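Local coordinates for protein pyruvate kinase 1 (Trypanosoma brucei brucei, PDB 4KCT) that catalyses the transfer of phosphate from phosphoenolpyruvate to ADP, giving pyruvate and ATP, and also has an intrinsic decarboxylase activity, at residues R405-I410 with R430-T435. Sequence-based numbering, arbitrary orientation.
With FDP (2,6-di-O-phosphono-beta-D-fructofuranose), chain F.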
loop_
_atom_site.group_PDB
_atom_site.type_symbol
_atom_site.label_atom_id
_atom_site.label_comp_id
_atom_site.label_asym_id
_atom_site.label_seq_id
_atom_site.Cartn_x
_atom_site.Cartn_y
_atom_site.Cartn_z
ATOM N N ARG A 405 27.059 16.964 8.214
ATOM C CA ARG A 405 25.624 17.088 8.024
ATOM C C ARG A 405 25.106 16.306 6.775
ATOM O O ARG A 405 24.110 15.592 6.860
ATOM C CB ARG A 405 25.230 18.554 7.909
ATOM C CG ARG A 405 23.729 18.755 7.906
ATOM C CD ARG A 405 23.318 20.207 7.688
ATOM N NE ARG A 405 21.903 20.256 7.306
ATOM C CZ ARG A 405 21.441 20.711 6.141
ATOM N NH1 ARG A 405 20.150 20.593 5.853
ATOM N NH2 ARG A 405 22.236 21.391 5.319
ATOM N N SER A 406 25.767 16.478 5.638
ATOM C CA SER A 406 25.357 15.805 4.403
ATOM C C SER A 406 25.520 14.310 4.510
ATOM O O SER A 406 24.758 13.559 3.904
ATOM C CB SER A 406 26.154 16.301 3.189
ATOM O OG SER A 406 26.027 17.713 3.033
ATOM N N ALA A 407 26.541 13.853 5.229
ATOM C CA ALA A 407 26.694 12.396 5.398
ATOM C C ALA A 407 25.551 11.810 6.221
ATOM O O ALA A 407 25.037 10.724 5.909
ATOM C CB ALA A 407 28.048 12.052 6.018
ATOM N N ARG A 408 25.217 12.466 7.331
ATOM C CA ARG A 408 24.070 12.034 8.136
ATOM C C ARG A 408 22.747 12.077 7.351
ATOM O O ARG A 408 21.853 11.272 7.589
ATOM C CB ARG A 408 23.962 12.876 9.425
ATOM C CG ARG A 408 25.073 12.553 10.443
ATOM C CD ARG A 408 24.823 13.253 11.793
ATOM N NE ARG A 408 25.211 14.652 11.731
ATOM C CZ ARG A 408 26.449 15.104 11.912
ATOM N NH1 ARG A 408 27.465 14.270 12.223
ATOM N NH2 ARG A 408 26.690 16.384 11.742
ATOM N N LEU A 409 22.613 13.052 6.465
ATOM C CA LEU A 409 21.411 13.186 5.652
ATOM C C LEU A 409 21.251 12.033 4.651
ATOM O O LEU A 409 20.143 11.579 4.397
ATOM C CB LEU A 409 21.426 14.538 4.912
ATOM C CG LEU A 409 20.101 15.127 4.427
ATOM C CD1 LEU A 409 19.011 15.073 5.525
ATOM C CD2 LEU A 409 20.341 16.579 3.958
ATOM N N ILE A 410 22.341 11.590 4.063
ATOM C CA ILE A 410 22.315 10.374 3.239
ATOM C C ILE A 410 22.056 9.109 4.047
ATOM O O ILE A 410 21.193 8.302 3.691
ATOM C CB ILE A 410 23.613 10.206 2.461
ATOM C CG1 ILE A 410 23.757 11.361 1.442
ATOM C CG2 ILE A 410 23.646 8.839 1.755
ATOM C CD1 ILE A 410 25.093 11.327 0.702
ATOM N N ARG A 430 35.707 11.430 13.165
ATOM C CA ARG A 430 35.494 10.743 14.426
ATOM C C ARG A 430 34.016 10.753 14.786
ATOM O O ARG A 430 33.476 9.766 15.345
ATOM C CB ARG A 430 36.327 11.389 15.538
ATOM C CG ARG A 430 37.827 11.162 15.368
ATOM C CD ARG A 430 38.613 11.617 16.601
ATOM N NE ARG A 430 38.536 13.073 16.805
ATOM C CZ ARG A 430 39.391 13.946 16.290
ATOM N NH1 ARG A 430 40.349 13.538 15.460
ATOM N NH2 ARG A 430 39.330 15.223 16.644
ATOM N N GLN A 431 33.357 11.869 14.511
ATOM C CA GLN A 431 31.953 12.011 14.903
ATOM C C GLN A 431 31.020 11.151 14.039
ATOM O O GLN A 431 29.972 10.729 14.493
ATOM C CB GLN A 431 31.534 13.489 14.863
ATOM C CG GLN A 431 32.047 14.244 16.094
ATOM C CD GLN A 431 31.792 15.721 16.021
ATOM O OE1 GLN A 431 31.438 16.238 14.972
ATOM N NE2 GLN A 431 31.926 16.404 17.150
ATOM N N LEU A 432 31.418 10.894 12.803
ATOM C CA LEU A 432 30.573 10.152 11.883
ATOM C C LEU A 432 30.561 8.660 12.223
ATOM O O LEU A 432 29.764 7.900 11.685
ATOM C CB LEU A 432 31.004 10.409 10.431
ATOM C CG LEU A 432 30.472 11.755 9.859
ATOM C CD1 LEU A 432 31.088 12.001 8.486
ATOM C CD2 LEU A 432 28.932 11.702 9.735
ATOM N N ASN A 433 31.375 8.274 13.208
ATOM C CA ASN A 433 31.385 6.892 13.729
ATOM C C ASN A 433 30.087 6.466 14.405
ATOM O O ASN A 433 29.872 5.251 14.631
ATOM C CB ASN A 433 32.541 6.686 14.739
ATOM C CG ASN A 433 33.876 6.399 14.065
ATOM O OD1 ASN A 433 34.019 5.404 13.385
ATOM N ND2 ASN A 433 34.892 7.179 14.409
ATOM N N VAL A 434 29.237 7.418 14.804
ATOM C CA VAL A 434 27.907 7.008 15.305
ATOM C C VAL A 434 26.808 6.937 14.240
ATOM O O VAL A 434 25.650 6.742 14.565
ATOM C CB VAL A 434 27.418 7.824 16.510
ATOM C CG1 VAL A 434 28.350 7.630 17.696
ATOM C CG2 VAL A 434 27.309 9.304 16.150
ATOM N N THR A 435 27.179 7.044 12.970
ATOM C CA THR A 435 26.173 7.142 11.930
ATOM C C THR A 435 26.243 5.953 10.996
ATOM O O THR A 435 27.318 5.615 10.483
ATOM C CB THR A 435 26.318 8.468 11.159
ATOM O OG1 THR A 435 25.787 9.522 11.981
ATOM C CG2 THR A 435 25.536 8.418 9.870
HETATM P P1 FDP F . 32.533 22.428 -0.285
HETATM O O1P FDP F . 32.687 21.758 -1.635
HETATM O O2P FDP F . 33.544 21.926 0.714
HETATM O O3P FDP F . 32.361 23.938 -0.332
HETATM O O1 FDP F . 29.752 24.386 -0.007
HETATM C C1 FDP F . 29.553 23.295 -0.911
HETATM C C2 FDP F . 29.773 21.990 -0.155
HETATM O O2 FDP F . 31.134 21.860 0.343
HETATM C C3 FDP F . 29.403 20.759 -0.977
HETATM O O3 FDP F . 30.389 20.457 -1.961
HETATM C C4 FDP F . 29.366 19.701 0.112
HETATM O O4 FDP F . 28.696 18.494 -0.293
HETATM C C5 FDP F . 28.612 20.442 1.206
HETATM O O5 FDP F . 28.874 21.873 0.968
HETATM C C6 FDP F . 29.100 20.019 2.586
HETATM O O6 FDP F . 28.160 20.500 3.550
HETATM P P2 FDP F . 28.221 19.924 5.062
HETATM O O4P FDP F . 27.837 18.440 4.932
HETATM O O5P FDP F . 29.641 20.157 5.472
HETATM O O6P FDP F . 27.192 20.734 5.811
HETATM O O HOH W 1 30.132 15.617 12.542
HETATM O O HOH W 2 27.452 11.365 13.217
#
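Two ordered waters, rather than direct hydrogen bonds, link Arg408 to Gln431, and one of them also to Thr435. Both waters lie in the guanidinium plane, at its edge, and both accept from the same nitrogen, NH1. One, 3.0 Å from Arg408 NH1, donates to the side-chain oxygen OE1 of Gln431; the other, 3.1 Å from Arg408 NH1, donates to the backbone O of Gln431 and is also hydrogen-bonded to Thr435 OG1. A bend at chi3 (-79°) turns the guanidinium out of line with the first part of its chain, whose CG passes 3.5 Å from Thr435 OG1, the two side chains crossing at about a right angle. Leu432 makes an apolar contact, setting both methyls against Ala407, with CD2 3.8 Å from Ala407 CB. Leu432 CD2 also comes 3.9 Å from Arg408 NH1, obliquely to the guanidinium. The Gln431 amide is further held by hydrogen bonds from NE2 to the backbone oxygens of Asp207 and Asp233. At the start of helix 405-412, Ser406 N and OG both bind O4P of the 6-phosphate of fructose 2,6-bisphosphate, OG at 2.7 Å. The contact thus joins the effector-binding helix to residues 430-435, within the alpha/beta C-terminal domain characteristic of pyruvate kinases.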